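Local coordinates for histidine acid phosphatase (Hafnia alvei, PDB 4ARU), which is a histidine acid phosphatase of branch 2 of the histidine phosphatase superfamily, at residues 289-294 with 299-304. Residues are numbered along the deposited sequence; the frame is centred on the assembly and turned at random.
Sequences RPLPDI and KILFIA
The branched ends of Leu-291 and Leu-301 meet head-on, and Ile-294, from the same loop as Leu-291, joins them, so the close contacts between 289-294 and 299-304 are methyl against methyl. CD1 of Leu-291 lies 3.8 Å from CD1 of Leu-301 and touches CD2 of that residue at 3.9 Å, meeting both prongs of the isopropyl fork. Ile-294 comes across the Leu-301 side chain at about a right angle, its CD1 4.1 Å from Leu-301 CD1. An extended chain carries that methyl inward: CG1 stands opposite the backbone N (chi1 -166°) and CD1 continues the line.

The two loop residues are the first and last of a type II turn, Leu-291 to Ile-294, consistent with both facing Leu-301; Asp-293 takes its third position (phi 72°). The closing bond, Ile-294 N to Leu-291 O, is weak at 3.4 Å. Outside the pair, Pro-292 O accepts a hydrogen bond from Tyr-86 OH, and the Tyr-86 side chain also touches Leu-291, Ile-294 and Leu-301.

Strand 300-305 runs parallel to both 9-18 and 85-89 in the mixed sheet, and the loop following helix 264-282 packs over its Leu-301, which also touches Val-14 and Ala-281. Between the segments the side-chain contacts are apolar, held by dispersion and burial of apolar surface, so the contact has little directionality; the polar tie from Pro-292 O leads away to strand 85-89.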
ATOM      1  N   ARG A 289      13.493 -16.906   0.397  1.00 17.25           N
ATOM      2  CA  ARG A 289      14.793 -16.344   0.056  1.00 17.89           C
ATOM      3  C   ARG A 289      15.238 -15.433   1.181  1.00 16.70           C
ATOM      4  O   ARG A 289      14.531 -14.497   1.544  1.00 15.24           O
ATOM      5  CB  ARG A 289      14.754 -15.549  -1.239  1.00 18.96           C
ATOM      6  CG  ARG A 289      16.132 -14.970  -1.621  1.00 20.17           C
ATOM      7  CD  ARG A 289      16.093 -14.337  -2.999  1.00 20.69           C
ATOM      8  NE  ARG A 289      15.933 -15.324  -4.071  1.00 22.57           N
ATOM      9  CZ  ARG A 289      15.864 -15.001  -5.368  1.00 23.55           C
ATOM     10  NH1 ARG A 289      15.872 -13.714  -5.744  1.00 25.13           N
ATOM     11  NH2 ARG A 289      15.728 -15.945  -6.274  1.00 25.11           N
ATOM     12  N   PRO A 290      16.430 -15.702   1.740  1.00 17.47           N
ATOM     13  CA  PRO A 290      16.782 -14.858   2.891  1.00 16.93           C
ATOM     14  C   PRO A 290      17.128 -13.440   2.492  1.00 16.24           C
ATOM     15  O   PRO A 290      17.707 -13.219   1.421  1.00 17.25           O
ATOM     16  CB  PRO A 290      18.029 -15.552   3.485  1.00 18.33           C
ATOM     17  CG  PRO A 290      18.448 -16.569   2.492  1.00 19.96           C
ATOM     18  CD  PRO A 290      17.313 -16.866   1.562  1.00 18.80           C
ATOM     19  N   LEU A 291      16.802 -12.503   3.376  1.00 14.46           N
ATOM     20  CA  LEU A 291      17.174 -11.083   3.187  1.00 14.18           C
ATOM     21  C   LEU A 291      18.626 -10.987   3.590  1.00 14.93           C
ATOM     22  O   LEU A 291      19.021 -11.515   4.632  1.00 14.92           O
ATOM     23  CB  LEU A 291      16.294 -10.190   4.041  1.00 13.82           C
ATOM     24  CG  LEU A 291      14.821 -10.211   3.630  1.00 13.75           C
ATOM     25  CD1 LEU A 291      14.000  -9.354   4.578  1.00 13.80           C
ATOM     26  CD2 LEU A 291      14.608  -9.672   2.225  1.00 13.85           C
ATOM     27  N   PRO A 292      19.448 -10.379   2.735  1.00 14.95           N
ATOM     28  CA  PRO A 292      20.882 -10.408   3.034  1.00 15.69           C
ATOM     29  C   PRO A 292      21.250  -9.677   4.308  1.00 15.86           C
ATOM     30  O   PRO A 292      20.748  -8.592   4.550  1.00 14.94           O
ATOM     31  CB  PRO A 292      21.517  -9.740   1.817  1.00 16.06           C
ATOM     32  CG  PRO A 292      20.453  -8.993   1.180  1.00 15.36           C
ATOM     33  CD  PRO A 292      19.129  -9.620   1.524  1.00 14.48           C
ATOM     34  N   ASP A 293      22.082 -10.320   5.124  1.00 17.29           N
ATOM     35  CA  ASP A 293      22.612  -9.655   6.309  0.50 17.79           C
ATOM     36  C   ASP A 293      21.581  -9.436   7.433  1.00 18.27           C
ATOM     37  O   ASP A 293      21.818  -8.594   8.291  1.00 20.47           O
ATOM     38  CB  ASP A 293      23.203  -8.287   5.856  0.50 17.50           C
ATOM     39  CG  ASP A 293      23.895  -7.522   6.959  0.50 17.46           C
ATOM     40  OD1 ASP A 293      24.636  -8.148   7.726  0.50 17.81           O
ATOM     41  OD2 ASP A 293      23.711  -6.277   7.021  0.50 16.60           O
ATOM     42  N   ILE A 294      20.412 -10.085   7.400  1.00 16.32           N
ATOM     43  CA  ILE A 294      19.437  -9.891   8.475  1.00 15.36           C
ATOM     44  C   ILE A 294      19.844 -10.762   9.639  1.00 16.28           C
ATOM     45  O   ILE A 294      20.377 -11.849   9.428  1.00 16.26           O
ATOM     46  CB  ILE A 294      17.978 -10.180   8.023  1.00 14.66           C
ATOM     47  CG1 ILE A 294      16.985  -9.623   9.061  1.00 14.11           C
ATOM     48  CG2 ILE A 294      17.770 -11.669   7.736  1.00 15.11           C
ATOM     49  CD1 ILE A 294      15.597  -9.512   8.497  1.00 13.59           C
ATOM     50  N   LYS A 299      14.049  -7.918  15.418  1.00 12.15           N
ATOM     51  CA  LYS A 299      12.775  -7.640  16.077  1.00 12.25           C
ATOM     52  C   LYS A 299      11.795  -6.843  15.191  1.00 10.72           C
ATOM     53  O   LYS A 299      10.567  -6.972  15.348  1.00  9.68           O
ATOM     54  CB  LYS A 299      13.011  -6.855  17.366  1.00 14.04           C
ATOM     55  CG  LYS A 299      13.938  -7.509  18.379  1.00 16.68           C
ATOM     56  CD  LYS A 299      13.461  -8.895  18.710  1.00 18.50           C
ATOM     57  CE  LYS A 299      14.345  -9.571  19.778  1.00 21.61           C
ATOM     58  NZ  LYS A 299      14.015  -9.076  21.138  1.00 24.01           N
ATOM     59  N   ILE A 300      12.319  -5.997  14.313  1.00  9.73           N
ATOM     60  CA  ILE A 300      11.513  -5.161  13.481  1.00  9.10           C
ATOM     61  C   ILE A 300      12.051  -5.259  12.055  1.00  8.38           C
ATOM     62  O   ILE A 300      13.219  -4.927  11.802  1.00  7.99           O
ATOM     63  CB  ILE A 300      11.527  -3.691  13.919  1.00  9.96           C
ATOM     64  CG1 ILE A 300      11.001  -3.534  15.379  1.00 11.47           C
ATOM     65  CG2 ILE A 300      10.716  -2.820  12.950  1.00  9.53           C
ATOM     66  CD1 ILE A 300      11.397  -2.217  15.971  1.00 13.03           C
ATOM     67  N   LEU A 301      11.211  -5.722  11.158  1.00  7.41           N
ATOM     68  CA  LEU A 301      11.504  -5.826   9.726  1.00  7.14           C
ATOM     69  C   LEU A 301      10.550  -4.857   9.036  1.00  6.49           C
ATOM     70  O   LEU A 301       9.342  -5.038   9.087  1.00  6.24           O
ATOM     71  CB  LEU A 301      11.361  -7.243   9.204  1.00  7.23           C
ATOM     72  CG  LEU A 301      11.382  -7.466   7.691  1.00  7.07           C
ATOM     73  CD1 LEU A 301      12.675  -6.917   7.114  1.00  7.37           C
ATOM     74  CD2 LEU A 301      11.178  -8.897   7.297  1.00  7.41           C
ATOM     75  N   PHE A 302      11.082  -3.795   8.432  1.00  6.24           N
ATOM     76  CA  PHE A 302      10.310  -2.789   7.731  1.00  5.85           C
ATOM     77  C   PHE A 302      10.599  -2.965   6.230  1.00  5.78           C
ATOM     78  O   PHE A 302      11.780  -2.870   5.806  1.00  6.00           O
ATOM     79  CB  PHE A 302      10.706  -1.389   8.212  1.00  6.22           C
ATOM     80  CG  PHE A 302       9.932  -0.270   7.599  1.00  5.93           C
ATOM     81  CD1 PHE A 302      10.371   0.333   6.436  1.00  6.03           C
ATOM     82  CD2 PHE A 302       8.769   0.225   8.190  1.00  5.80           C
ATOM     83  CE1 PHE A 302       9.708   1.432   5.906  1.00  6.04           C
ATOM     84  CE2 PHE A 302       8.089   1.315   7.640  1.00  5.85           C
ATOM     85  CZ  PHE A 302       8.565   1.899   6.476  1.00  5.65           C
ATOM     86  N   ILE A 303       9.538  -3.136   5.448  1.00  5.60           N
ATOM     87  CA  ILE A 303       9.609  -3.388   4.050  1.00  5.80           C
ATOM     88  C   ILE A 303       8.944  -2.217   3.357  1.00  5.28           C
ATOM     89  O   ILE A 303       7.708  -1.987   3.524  1.00  5.46           O
ATOM     90  CB  ILE A 303       8.939  -4.723   3.669  1.00  6.12           C
ATOM     91  CG1 ILE A 303       9.539  -5.904   4.435  1.00  6.75           C
ATOM     92  CG2 ILE A 303       9.027  -4.926   2.156  1.00  6.23           C
ATOM     93  CD1 ILE A 303       8.778  -7.208   4.246  1.00  7.17           C
ATOM     94  N   ALA A 304       9.724  -1.469   2.572  1.00  5.30           N
ATOM     95  CA  ALA A 304       9.243  -0.233   1.951  1.00  5.11           C
ATOM     96  C   ALA A 304       8.887  -0.523   0.500  1.00  5.06           C
ATOM     97  O   ALA A 304       9.743  -0.668  -0.355  1.00  5.17           O
ATOM     98  CB  ALA A 304      10.309   0.878   2.024  1.00  5.35           C
TER